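Local coordinates for protein 4-hydroxybenzoyl-CoA thioesterase (PDB 1LO7) that hydrolyses 4-hydroxybenzoyl-CoA to 4-hydroxybenzoate and coenzyme A, the last step in converting 4-chlorobenzoate to 4-hydroxybenzoate, at residues A[22-25]-A[26-30]; A[43-46]-A[47-51]. All coordinates share one frame; numbering follows the deposited sequence.

Contact 1: A[22-25]-A[26-30]; sequences VWYP and NYHRW. Unlike the reference sequence in segment 22-25: Tyr24 (reference Phe). With 4CO (4-hydroxyphenacyl coenzyme A), chain B.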
# COMPACT_ATOMS: atom_id res chain seq x y z
N VAL A 22 -8.45 8.56 -6.64
CA VAL A 22 -7.19 8.18 -5.98
C VAL A 22 -7.27 8.33 -4.47
O VAL A 22 -7.59 9.41 -3.98
CB VAL A 22 -6.00 8.99 -6.44
CG1 VAL A 22 -4.76 8.43 -5.73
CG2 VAL A 22 -5.79 8.82 -7.91
N TRP A 23 -6.95 7.26 -3.74
CA TRP A 23 -6.92 7.30 -2.29
C TRP A 23 -5.65 8.08 -1.96
O TRP A 23 -4.58 7.72 -2.38
CB TRP A 23 -6.87 5.87 -1.73
CG TRP A 23 -6.94 5.86 -0.23
CD1 TRP A 23 -7.78 6.58 0.58
CD2 TRP A 23 -6.13 5.07 0.63
NE1 TRP A 23 -7.56 6.29 1.91
CE2 TRP A 23 -6.54 5.36 1.96
CE3 TRP A 23 -5.11 4.17 0.40
CZ2 TRP A 23 -5.93 4.73 3.04
CZ3 TRP A 23 -4.52 3.54 1.48
CH2 TRP A 23 -4.95 3.81 2.78
N TYR A 24 -5.78 9.18 -1.24
CA TYR A 24 -4.63 10.06 -0.97
C TYR A 24 -3.23 9.56 -0.59
O TYR A 24 -2.23 10.12 -1.04
CB TYR A 24 -4.97 11.39 -0.27
CG TYR A 24 -4.87 11.29 1.22
CD1 TYR A 24 -3.68 11.64 1.87
CD2 TYR A 24 -5.96 10.83 1.97
CE1 TYR A 24 -3.60 11.57 3.26
CE2 TYR A 24 -5.89 10.76 3.36
CZ TYR A 24 -4.71 11.14 3.99
OH TYR A 24 -4.62 11.07 5.35
N PRO A 25 -3.14 8.52 0.24
CA PRO A 25 -1.81 8.07 0.58
C PRO A 25 -1.02 7.65 -0.65
O PRO A 25 0.21 7.71 -0.68
CB PRO A 25 -1.98 6.99 1.62
CG PRO A 25 -3.36 7.28 2.22
CD PRO A 25 -4.19 7.89 1.10
N ASN A 26 -1.73 7.27 -1.71
CA ASN A 26 -1.08 6.90 -2.97
C ASN A 26 -0.28 8.06 -3.55
O ASN A 26 0.81 7.85 -4.12
CB ASN A 26 -2.03 6.26 -4.00
CG ASN A 26 -2.51 4.93 -3.46
OD1 ASN A 26 -1.69 4.16 -2.96
ND2 ASN A 26 -3.81 4.65 -3.50
N TYR A 27 -0.80 9.31 -3.44
CA TYR A 27 -0.04 10.43 -3.93
C TYR A 27 1.32 10.50 -3.21
O TYR A 27 2.36 10.74 -3.80
CB TYR A 27 -0.74 11.79 -3.71
CG TYR A 27 -1.93 11.97 -4.62
CD1 TYR A 27 -1.74 12.15 -5.99
CD2 TYR A 27 -3.23 11.98 -4.13
CE1 TYR A 27 -2.84 12.34 -6.84
CE2 TYR A 27 -4.34 12.16 -4.96
CZ TYR A 27 -4.13 12.34 -6.32
OH TYR A 27 -5.20 12.49 -7.18
N HIS A 28 1.33 10.25 -1.90
CA HIS A 28 2.60 10.30 -1.19
C HIS A 28 3.55 9.20 -1.68
O HIS A 28 4.75 9.40 -1.74
CB HIS A 28 2.36 10.21 0.35
CG HIS A 28 1.61 11.41 0.81
ND1 HIS A 28 2.23 12.68 0.88
CD2 HIS A 28 0.30 11.54 1.21
CE1 HIS A 28 1.29 13.55 1.32
NE2 HIS A 28 0.13 12.88 1.53
N ARG A 29 3.01 8.01 -2.06
CA ARG A 29 3.87 6.95 -2.59
C ARG A 29 4.50 7.51 -3.85
O ARG A 29 5.70 7.36 -4.06
CB ARG A 29 3.03 5.73 -3.05
CG ARG A 29 2.55 4.82 -1.95
CD ARG A 29 2.43 3.37 -2.44
NE ARG A 29 1.41 3.24 -3.46
CZ ARG A 29 1.63 3.10 -4.76
NH1 ARG A 29 2.86 3.04 -5.23
NH2 ARG A 29 0.60 2.99 -5.63
N TRP A 30 3.70 8.16 -4.68
CA TRP A 30 4.24 8.68 -5.92
C TRP A 30 5.24 9.84 -5.71
O TRP A 30 6.26 9.97 -6.46
CB TRP A 30 3.12 9.04 -6.92
CG TRP A 30 2.26 7.86 -7.21
CD1 TRP A 30 2.66 6.56 -7.33
CD2 TRP A 30 0.85 7.89 -7.42
NE1 TRP A 30 1.56 5.76 -7.60
CE2 TRP A 30 0.44 6.56 -7.63
CE3 TRP A 30 -0.11 8.90 -7.38
CZ2 TRP A 30 -0.91 6.27 -7.85
CZ3 TRP A 30 -1.42 8.61 -7.61
CH2 TRP A 30 -1.82 7.30 -7.83
N1A 4CO B . -6.40 24.78 1.86
C2A 4CO B . -7.39 25.09 2.75
N3A 4CO B . -8.68 24.97 2.56
C4A 4CO B . -8.98 24.46 1.35
C5A 4CO B . -8.08 24.12 0.36
C6A 4CO B . -6.72 24.28 0.64
N6A 4CO B . -5.77 23.98 -0.21
N7A 4CO B . -8.75 23.64 -0.77
C8A 4CO B . -10.04 23.72 -0.45
N9A 4CO B . -10.24 24.23 0.81
C1D 4CO B . -11.51 24.54 1.47
C2D 4CO B . -12.18 25.76 0.84
O2D 4CO B . -11.60 26.98 1.31
C3D 4CO B . -13.58 25.59 1.41
O3D 4CO B . -13.58 25.77 2.80
P3D 4CO B . -14.62 26.71 3.52
O7A 4CO B . -14.12 28.06 3.42
O8A 4CO B . -15.94 26.56 2.90
O9A 4CO B . -14.69 26.25 5.01
C4D 4CO B . -13.74 24.08 1.19
O4D 4CO B . -12.38 23.54 1.15
C5D 4CO B . -14.56 23.64 0.02
O5D 4CO B . -13.83 23.97 -1.17
P1A 4CO B . -14.61 24.71 -2.34
O1A 4CO B . -13.52 25.08 -3.27
O2A 4CO B . -15.36 25.85 -1.87
O3A 4CO B . -15.61 23.76 -2.97
P2A 4CO B . -15.48 22.74 -4.20
O4A 4CO B . -16.72 21.94 -4.20
O5A 4CO B . -15.39 23.52 -5.43
O6A 4CO B . -14.06 21.90 -4.20
CBP 4CO B . -13.23 19.74 -3.82
CCP 4CO B . -13.88 20.97 -3.16
CDP 4CO B . -14.12 19.19 -4.95
CEP 4CO B . -12.93 18.69 -2.77
CAP 4CO B . -11.98 20.14 -4.62
OAP 4CO B . -11.04 20.80 -3.77
C9P 4CO B . -11.18 18.90 -5.02
O9P 4CO B . -11.64 18.10 -5.80
N8P 4CO B . -9.91 18.69 -4.35
C7P 4CO B . -9.35 17.36 -4.64
C6P 4CO B . -9.78 16.32 -3.59
C5P 4CO B . -8.88 15.08 -3.73
O5P 4CO B . -8.77 14.47 -4.79
N4P 4CO B . -8.22 14.72 -2.50
C3P 4CO B . -7.26 13.63 -2.60
C2P 4CO B . -7.95 12.30 -2.71
S1P 4CO B . -9.47 12.16 -1.78
O1B 4CO B . -8.37 9.66 0.02
C1B 4CO B . -9.51 9.94 -0.31
C2B 4CO B . -10.58 9.92 0.69
C3B 4CO B . -11.90 10.24 0.29
C4B 4CO B . -12.93 10.21 1.23
C5B 4CO B . -12.66 9.82 2.56
O2B 4CO B . -13.69 9.72 3.51
C6B 4CO B . -11.32 9.53 2.95
C7B 4CO B . -10.28 9.58 2.01
CB 4CO B . -9.83 10.36 -1.70
O HOH W 1 -8.07 12.12 -6.12

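Contact 2: A[43-46]-A[47-51]; sequences GLPP and WRQTV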
# COMPACT_ATOMS: atom_id res chain seq x y z
N GLY A 43 22.07 12.15 -11.03
CA GLY A 43 23.40 11.49 -10.98
C GLY A 43 23.84 10.93 -9.64
O GLY A 43 24.95 10.42 -9.55
N LEU A 44 23.03 10.99 -8.60
CA LEU A 44 23.49 10.41 -7.36
C LEU A 44 23.36 8.90 -7.50
O LEU A 44 22.52 8.35 -8.24
CB LEU A 44 22.58 10.82 -6.19
CG LEU A 44 22.81 12.24 -5.64
CD1 LEU A 44 22.27 13.32 -6.56
CD2 LEU A 44 22.15 12.37 -4.27
N PRO A 45 24.17 8.19 -6.76
CA PRO A 45 24.07 6.75 -6.82
C PRO A 45 22.85 6.29 -6.00
O PRO A 45 22.31 7.04 -5.20
CB PRO A 45 25.35 6.27 -6.10
CG PRO A 45 26.25 7.48 -5.86
CD PRO A 45 25.29 8.66 -5.91
N PRO A 46 22.42 5.05 -6.16
CA PRO A 46 21.32 4.54 -5.38
C PRO A 46 21.71 4.46 -3.92
O PRO A 46 22.90 4.27 -3.60
CB PRO A 46 21.06 3.10 -5.89
CG PRO A 46 22.06 2.87 -7.02
CD PRO A 46 22.85 4.15 -7.25
N TRP A 47 20.72 4.58 -3.04
CA TRP A 47 21.05 4.54 -1.62
C TRP A 47 21.82 3.26 -1.22
O TRP A 47 22.66 3.28 -0.32
CB TRP A 47 19.81 4.71 -0.74
CG TRP A 47 18.94 5.88 -1.13
CD1 TRP A 47 17.59 5.84 -1.22
CD2 TRP A 47 19.35 7.21 -1.49
NE1 TRP A 47 17.10 7.05 -1.59
CE2 TRP A 47 18.14 7.94 -1.75
CE3 TRP A 47 20.61 7.87 -1.58
CZ2 TRP A 47 18.15 9.28 -2.11
CZ3 TRP A 47 20.59 9.22 -1.93
CH2 TRP A 47 19.37 9.90 -2.18
N ARG A 48 21.54 2.12 -1.87
CA ARG A 48 22.21 0.86 -1.57
C ARG A 48 23.72 1.04 -1.65
O ARG A 48 24.49 0.43 -0.93
CB ARG A 48 21.73 -0.12 -2.65
CG ARG A 48 21.91 -1.59 -2.42
CD ARG A 48 21.46 -2.32 -3.68
NE ARG A 48 20.00 -2.32 -3.83
CZ ARG A 48 19.39 -1.65 -4.79
NH1 ARG A 48 20.07 -0.93 -5.69
NH2 ARG A 48 18.06 -1.73 -4.86
N GLN A 49 24.14 1.88 -2.57
CA GLN A 49 25.55 2.13 -2.75
C GLN A 49 26.03 3.25 -1.80
O GLN A 49 27.09 3.17 -1.18
CB GLN A 49 25.78 2.44 -4.26
CG GLN A 49 27.19 2.89 -4.65
CD GLN A 49 27.26 3.17 -6.14
OE1 GLN A 49 26.53 2.55 -6.93
NE2 GLN A 49 28.11 4.14 -6.51
N THR A 50 25.25 4.34 -1.69
CA THR A 50 25.71 5.42 -0.82
C THR A 50 25.86 4.96 0.62
O THR A 50 26.71 5.47 1.34
CB THR A 50 24.80 6.67 -0.86
OG1 THR A 50 23.49 6.36 -0.38
CG2 THR A 50 24.72 7.26 -2.26
N VAL A 51 25.01 4.03 1.05
CA VAL A 51 25.13 3.60 2.45
C VAL A 51 26.47 2.93 2.71
O VAL A 51 27.10 3.14 3.75
CB VAL A 51 23.95 2.74 2.90
CG1 VAL A 51 23.95 1.38 2.21
CG2 VAL A 51 23.88 2.61 4.42

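Contact 1: A[22-25]-A[26-30]
Tyr27 turns back under Val22 and, through its hydroxyl, shares a water with the bound inhibitor. CG1 of Val22 sits 4.1 Å from the centroid of the Tyr27 ring and 22° off its normal, a CH-pi contact over the face. At the ring edge, the water 3.1 Å from Tyr27 OH also donates to O5P of 4-hydroxyphenacyl-CoA; its bond to Val22 O is weak. Tyr27 CG is anti to its carbonyl carbon (chi1 -72°), carrying the ring back toward the start of the helix. Val22 CG1 also reaches on to Trp30 CH2, 3.8 Å away. Putting an alanine at Tyr27 would probably leave Val22 CG1 without its aromatic floor and the water with one protein partner fewer to hold it beside the inhibitor.

The loop that carries Val22 and Trp23 leads into the long helix 25-41 of the hot dog fold. Asn26 N donates to Trp23 O (3.0 Å), Tyr27 N to Tyr24 O, and Arg29 N to Pro25 O. Asn26 OD1 accepts from Arg29 NE (3.3 Å). Pro25 CD lies between two rings, over the centre of Trp23 and nearer the rim of Tyr24.

At this amino end of the helix, Tyr24 N donates to inhibitor O1B over 2.9 Å at a nearly straight 172°, so the helix dipole and this N-H would be expected to polarise a thioester carbonyl placed there. Trp23, whose NE1 bonds Asp32 of the second subunit, lies close to the active-site Asp17. The second subunit, through residues including Thr59, Lys90 and Ser91, supplies further bonds to the inhibitor.

Contact 2: A[43-46]-A[47-51]
Pro46 O takes two backbone N-H groups at once and so anchors the first turn of helix 47-54. Thr50 N approaches in the carbonyl plane at 3.0 Å, with an N-H...O angle of 164°. Gln49 N comes from above that plane to Pro46 O at 2.9 Å and is more bent, 139°. Pro46 occupies the N-cap position.

The denser side is built by Leu44, Pro45, Trp47 and Thr50. Leu44 CD2 meets Trp47 CZ3 at 4.2 Å, and Leu44 is further covered by Tyr136 and Leu139 of helix 134-140. Thr50 CG2 lies 3.9 Å from Pro45 CG, the two side chains crossing at about a right angle. Thr50 holds OG1 between its backbone N and carbonyl carbon (chi1 63°), where the hydroxyl lies in plane at the edge of the Trp47 ring and bonds Ile56 O.

Toward solvent, the contact thins to Gln49 and Arg48. Exposed Gln49 runs across Pro45 with its amide, NE2 coming to 3.5 Å from Pro45 CB, a van der Waals contact. Arg48 barely brushes Pro46 (NH1 to CB, 4.2 Å), while its NH2 is engaged by Ser73 and Tyr74 of the fourth subunit.

Trp47 binds the substrate and meets Phe13 of the fourth subunit edge-to-face. Pro46 has no polar side-chain atom with which to cap the helix beside this tryptophan; its carbonyl oxygen instead accepts from both Gln49 N and Thr50 N, the latter the ordinary i to i-4 helical bond, which implies that the helix start is secured through the backbone.

In the fold
Contact 1 precedes contact 2 along the chain, and helix 25-41 runs from one to the other: contact 1 joins the loop before it to its first turns, while Gly43 follows its end in a Schellman motif before helix 47-54 starts. Their centres are 25 Å apart and their nearest atoms about 12 Å, and they lie on opposite sides of the chain's centre. Both lie in the same HotDog-family region, where the antiparallel sheet curls about the long helix. Contact 1 meets the 4-hydroxyphenacyl end of one inhibitor, whose ketone stands in for the thioester carbonyl, whereas Trp47 of contact 2 touches another inhibitor molecule. A single chain therefore contributes to two ligand sites of the homotetramer.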